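Trans-4-hydroxy-L-proline dehydratase (Clostridioides difficile 70-100-2010, PDB 6VXC) is a glycyl radical enzyme that dehydrates trans-4-hydroxy-L-proline to (S)-1-pyrroline-5-carboxylate, a step in the anaerobic breakdown of hydroxyproline. Local coordinates at residues F285-V290 against W297-P302; Q281-V286 against V336-Q341. All blocks are in the same frame, centred on the assembly; numbering follows the deposited sequence.

Interaction 1: residues F285-V290 against W297-P302; sequences FVHIGV and WDAFTP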
# COMPACT_ATOMS: atom_id res chain seq x y z
N PHE A 285 -17.24 3.22 9.77
CA PHE A 285 -18.06 4.10 8.93
C PHE A 285 -17.19 5.07 8.14
O PHE A 285 -17.41 5.30 6.94
CB PHE A 285 -19.06 4.87 9.80
CG PHE A 285 -20.33 4.11 10.11
CD1 PHE A 285 -20.83 3.16 9.22
CD2 PHE A 285 -21.05 4.38 11.27
CE1 PHE A 285 -22.01 2.47 9.50
CE2 PHE A 285 -22.24 3.69 11.57
CZ PHE A 285 -22.72 2.73 10.68
N VAL A 286 -16.21 5.68 8.81
CA VAL A 286 -15.27 6.57 8.12
C VAL A 286 -14.53 5.80 7.03
O VAL A 286 -14.34 6.31 5.92
CB VAL A 286 -14.29 7.20 9.13
CG1 VAL A 286 -13.21 7.99 8.39
CG2 VAL A 286 -15.01 8.08 10.15
N HIS A 287 -14.12 4.57 7.32
CA HIS A 287 -13.46 3.73 6.32
C HIS A 287 -14.36 3.52 5.09
O HIS A 287 -13.94 3.77 3.96
CB HIS A 287 -13.07 2.39 6.96
CG HIS A 287 -12.34 1.46 6.05
ND1 HIS A 287 -11.02 1.11 6.25
CD2 HIS A 287 -12.75 0.75 4.97
CE1 HIS A 287 -10.64 0.26 5.31
NE2 HIS A 287 -11.67 0.02 4.53
N ILE A 288 -15.60 3.09 5.31
CA ILE A 288 -16.55 2.93 4.21
C ILE A 288 -16.69 4.24 3.45
O ILE A 288 -16.77 4.26 2.22
CB ILE A 288 -17.91 2.44 4.73
CG1 ILE A 288 -17.78 1.03 5.32
CG2 ILE A 288 -18.96 2.46 3.62
CD1 ILE A 288 -17.34 0.03 4.30
N GLY A 289 -16.75 5.35 4.17
CA GLY A 289 -16.89 6.64 3.56
C GLY A 289 -15.76 7.02 2.63
O GLY A 289 -16.00 7.33 1.46
N VAL A 290 -14.52 7.01 3.13
CA VAL A 290 -13.42 7.54 2.30
C VAL A 290 -13.11 6.60 1.15
O VAL A 290 -12.65 7.05 0.09
CB VAL A 290 -12.17 7.84 3.14
CG1 VAL A 290 -12.49 8.95 4.16
CG2 VAL A 290 -11.62 6.55 3.82
N TRP A 297 -5.70 4.45 -3.11
CA TRP A 297 -4.66 3.46 -2.86
C TRP A 297 -4.62 3.08 -1.38
O TRP A 297 -4.69 3.94 -0.50
CB TRP A 297 -3.30 4.00 -3.29
CG TRP A 297 -3.02 3.81 -4.76
CD1 TRP A 297 -3.06 4.76 -5.74
CD2 TRP A 297 -2.67 2.58 -5.40
NE1 TRP A 297 -2.74 4.20 -6.96
CE2 TRP A 297 -2.50 2.86 -6.78
CE3 TRP A 297 -2.48 1.27 -4.95
CZ2 TRP A 297 -2.16 1.88 -7.70
CZ3 TRP A 297 -2.13 0.29 -5.87
CH2 TRP A 297 -1.98 0.60 -7.23
N ASP A 298 -4.49 1.78 -1.11
CA ASP A 298 -4.32 1.25 0.25
C ASP A 298 -5.54 1.51 1.14
O ASP A 298 -5.40 1.65 2.36
CB ASP A 298 -3.06 1.81 0.90
CG ASP A 298 -1.79 1.41 0.16
OD1 ASP A 298 -1.86 0.57 -0.75
OD2 ASP A 298 -0.72 1.93 0.51
N ALA A 299 -6.73 1.54 0.53
CA ALA A 299 -7.99 1.66 1.25
C ALA A 299 -7.92 2.71 2.36
O ALA A 299 -7.71 3.89 2.09
CB ALA A 299 -8.39 0.30 1.81
N PHE A 300 -8.12 2.29 3.61
CA PHE A 300 -7.97 3.15 4.77
C PHE A 300 -7.51 2.27 5.93
O PHE A 300 -7.59 1.04 5.85
CB PHE A 300 -9.28 3.91 5.11
CG PHE A 300 -9.07 5.20 5.87
CD1 PHE A 300 -8.07 6.08 5.51
CD2 PHE A 300 -9.90 5.54 6.91
CE1 PHE A 300 -7.89 7.27 6.19
CE2 PHE A 300 -9.73 6.73 7.61
CZ PHE A 300 -8.73 7.60 7.25
N THR A 301 -7.01 2.89 6.99
CA THR A 301 -6.57 2.13 8.14
C THR A 301 -6.64 3.00 9.38
O THR A 301 -6.30 4.19 9.31
CB THR A 301 -5.13 1.58 7.99
OG1 THR A 301 -4.66 1.13 9.26
CG2 THR A 301 -4.18 2.65 7.46
N PRO A 302 -6.99 2.44 10.53
CA PRO A 302 -6.94 3.23 11.77
C PRO A 302 -5.52 3.55 12.21
O PRO A 302 -5.35 4.38 13.12
CB PRO A 302 -7.66 2.33 12.78
CG PRO A 302 -7.38 0.95 12.27
CD PRO A 302 -7.40 1.05 10.78
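His287 lays its imidazole along the backbone and CB of Phe300, and its ND1 is hydrogen-bonded to the hydroxyl of Tyr283, one turn back on the same helix, while the ring also stacks on Trp284 and meets the Phe338 ring at about a right angle. The motif is a helix followed by a returning loop: helix 276-293, in the pyruvate formate lyase-like part of this glycyl radical enzyme, ends and the chain doubles back along its flank before helix 305-318 begins. The ring reaches the loop because CG stands anti to the backbone N (chi1 -178°), which carries the imidazole out from the helix. Its CE1 comes edge-on, near the ring plane, to Phe300 O at 3.2 Å, while ND1, the atom bound to Tyr283 OH, stands 3.5 Å from Phe300 CB. ND1 is poorly angled for Phe300 O, and the two segments share no hydrogen bond.

Phe300 is the large apolar group that the loop brings to the helix, and chi1 of -155° turns its ring back onto it. Val290, one turn after Val286, sets CG2 over one face, towards the rim: CG2 is 3.5 Å from Phe300 CG and 3.9 Å from the ring centroid, a CH-pi contact. Branched valines suit this side of the helix, offering methyl groups close to the backbone for a flat ring to rest on. Met544 of helix 542-546 touches both Val290 and Phe300. The side chain of the next residue, Thr301, lies about 10 Å from that of Glu456, the probable proton acceptor. Beside the Val290 contact, Val286 CG1 comes in obliquely to Phe300 CE2 at 3.8 Å.

Interaction 2: residues Q281-V286 against V336-Q341; sequences QMYWFV and VKFNNQ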
# COMPACT_ATOMS: atom_id res chain seq x y z
N GLN A 281 -16.97 1.24 15.52
CA GLN A 281 -17.98 1.50 14.50
C GLN A 281 -17.76 2.85 13.83
O GLN A 281 -17.94 2.98 12.62
CB GLN A 281 -19.38 1.41 15.11
CG GLN A 281 -20.54 1.66 14.11
CD GLN A 281 -20.66 0.57 13.04
OE1 GLN A 281 -21.14 -0.52 13.31
NE2 GLN A 281 -20.26 0.89 11.80
N MET A 282 -17.35 3.86 14.60
CA MET A 282 -17.01 5.15 14.00
C MET A 282 -15.87 4.99 12.99
O MET A 282 -15.97 5.47 11.85
CB MET A 282 -16.63 6.17 15.09
CG MET A 282 -15.97 7.48 14.59
SD MET A 282 -17.08 8.58 13.66
CE MET A 282 -17.59 9.67 14.98
N TYR A 283 -14.79 4.30 13.37
CA TYR A 283 -13.71 4.10 12.42
C TYR A 283 -14.23 3.43 11.15
O TYR A 283 -13.91 3.85 10.04
CB TYR A 283 -12.55 3.28 12.99
CG TYR A 283 -11.67 2.92 11.82
CD1 TYR A 283 -10.80 3.85 11.28
CD2 TYR A 283 -11.85 1.72 11.14
CE1 TYR A 283 -10.06 3.57 10.16
CE2 TYR A 283 -11.12 1.44 10.00
CZ TYR A 283 -10.24 2.37 9.52
OH TYR A 283 -9.52 2.09 8.40
N TRP A 284 -15.04 2.37 11.31
CA TRP A 284 -15.43 1.60 10.13
C TRP A 284 -16.35 2.40 9.21
O TRP A 284 -16.26 2.26 7.98
CB TRP A 284 -16.10 0.27 10.53
CG TRP A 284 -16.28 -0.56 9.30
CD1 TRP A 284 -17.45 -0.94 8.72
CD2 TRP A 284 -15.23 -1.06 8.45
NE1 TRP A 284 -17.21 -1.65 7.57
CE2 TRP A 284 -15.85 -1.75 7.38
CE3 TRP A 284 -13.84 -1.01 8.49
CZ2 TRP A 284 -15.13 -2.37 6.37
CZ3 TRP A 284 -13.11 -1.63 7.48
CH2 TRP A 284 -13.76 -2.30 6.43
N PHE A 285 -17.24 3.22 9.77
CA PHE A 285 -18.06 4.10 8.93
C PHE A 285 -17.19 5.07 8.14
O PHE A 285 -17.41 5.30 6.94
CB PHE A 285 -19.06 4.87 9.80
CG PHE A 285 -20.33 4.11 10.11
CD1 PHE A 285 -20.83 3.16 9.22
CD2 PHE A 285 -21.05 4.38 11.27
CE1 PHE A 285 -22.01 2.47 9.50
CE2 PHE A 285 -22.24 3.69 11.57
CZ PHE A 285 -22.72 2.73 10.68
N VAL A 286 -16.21 5.68 8.81
CA VAL A 286 -15.27 6.57 8.12
C VAL A 286 -14.53 5.80 7.03
O VAL A 286 -14.34 6.31 5.92
CB VAL A 286 -14.29 7.20 9.13
CG1 VAL A 286 -13.21 7.99 8.39
CG2 VAL A 286 -15.01 8.08 10.15
N VAL A 336 -12.87 -9.18 10.09
CA VAL A 336 -13.68 -9.73 9.02
C VAL A 336 -14.17 -8.62 8.10
O VAL A 336 -14.24 -8.80 6.88
CB VAL A 336 -14.86 -10.54 9.61
CG1 VAL A 336 -15.84 -10.89 8.51
CG2 VAL A 336 -14.36 -11.80 10.33
N LYS A 337 -14.53 -7.46 8.65
CA LYS A 337 -15.01 -6.36 7.80
C LYS A 337 -13.95 -5.94 6.79
O LYS A 337 -14.25 -5.75 5.60
CB LYS A 337 -15.45 -5.16 8.63
CG LYS A 337 -16.60 -5.42 9.58
CD LYS A 337 -17.86 -5.97 8.87
CE LYS A 337 -18.38 -5.11 7.75
NZ LYS A 337 -19.61 -5.67 7.08
N PHE A 338 -12.70 -5.79 7.24
CA PHE A 338 -11.61 -5.53 6.30
C PHE A 338 -11.56 -6.62 5.22
O PHE A 338 -11.44 -6.32 4.02
CB PHE A 338 -10.26 -5.49 7.03
CG PHE A 338 -9.98 -4.21 7.76
CD1 PHE A 338 -9.58 -3.07 7.08
CD2 PHE A 338 -10.02 -4.17 9.16
CE1 PHE A 338 -9.27 -1.91 7.76
CE2 PHE A 338 -9.72 -3.02 9.85
CZ PHE A 338 -9.35 -1.89 9.16
N ASN A 339 -11.64 -7.89 5.63
CA ASN A 339 -11.52 -9.00 4.69
C ASN A 339 -12.68 -9.09 3.72
O ASN A 339 -12.57 -9.78 2.71
CB ASN A 339 -11.37 -10.33 5.44
CG ASN A 339 -10.82 -11.44 4.54
OD1 ASN A 339 -9.67 -11.38 4.11
ND2 ASN A 339 -11.62 -12.46 4.29
N ASN A 340 -13.80 -8.42 4.01
CA ASN A 340 -14.93 -8.34 3.10
C ASN A 340 -14.76 -7.29 1.99
O ASN A 340 -15.60 -7.28 1.08
CB ASN A 340 -16.23 -8.03 3.87
CG ASN A 340 -16.77 -9.23 4.64
OD1 ASN A 340 -16.27 -10.33 4.51
ND2 ASN A 340 -17.82 -9.01 5.42
N GLN A 341 -13.72 -6.45 2.02
CA GLN A 341 -13.54 -5.36 1.05
C GLN A 341 -12.31 -5.60 0.17
O GLN A 341 -11.19 -5.22 0.55
CB GLN A 341 -13.41 -4.00 1.74
CG GLN A 341 -14.28 -3.82 2.99
CD GLN A 341 -15.75 -4.08 2.74
OE1 GLN A 341 -16.32 -3.65 1.73
NE2 GLN A 341 -16.39 -4.77 3.67
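Trp284 and Phe338 form a T-shaped pair: the six-membered ring of the indole turns its edge to the phenyl face, with centroids 5.1 Å apart and planes at 73°. The atom doing the touching is Trp284 CZ3, which stands over the centre of the Phe338 ring and is 3.8 Å from Phe338 CD1. A chi1 of -171° swings the indole away from its own backbone N, and it reaches across the gap between the helices, a span that suits this large flat group. Tyr283 adds a second aromatic contact, its CE2 approaching Phe338 CZ obliquely at 3.9 Å.

Aliphatic groups meet the same indole over one face and at its edge. Lys337 CB lies over the face of the six-membered ring, 3.8 Å from its centroid, in a CH-pi contact, and Gln341 CG meets the edge at Trp284 CZ2, 3.8 Å away. Lysine fits here because its methylenes pack on the indole while the bent chain leads NZ away to salt bridges with Glu87 and Glu92.

The polar bonds lie beside this packing. Lys337 O accepts from Asn340 N and from the side chain of Gln341, whose NE2 donates at 3.0 Å and 157°, so the amide of Gln341 folds back onto the carbonyl of Lys337. Gln341 NE2 also bonds to Glu92, and Trp284 NE1 is satisfied by Gly91 O.

Helix 276-293 thus meets the C-terminal end of helix 324-339, with the loop around Glu87 to Lys93 supplying polar partners and helix 186-189 packing against Tyr283.

Overall arrangement
Both interactions start from helix 276-293, where their segments overlap at Phe285 and Val286, and their centres lie 8 Å apart. Along the chain the helix comes first, then the loop 297-302 of interaction 1, helix 305-318, and finally the 336-341 segment of interaction 2 on helix 324-339. The two contacts touch directly: Tyr283 OH packs 3.0 Å from Thr301 CA, and His287 CE1 comes within 3.5 Å of Phe338 CE1. Together they make one continuous buried region in which a single helix joins a loop near the probable active-site residues Cys454 and Glu456 to a helix end farther from them.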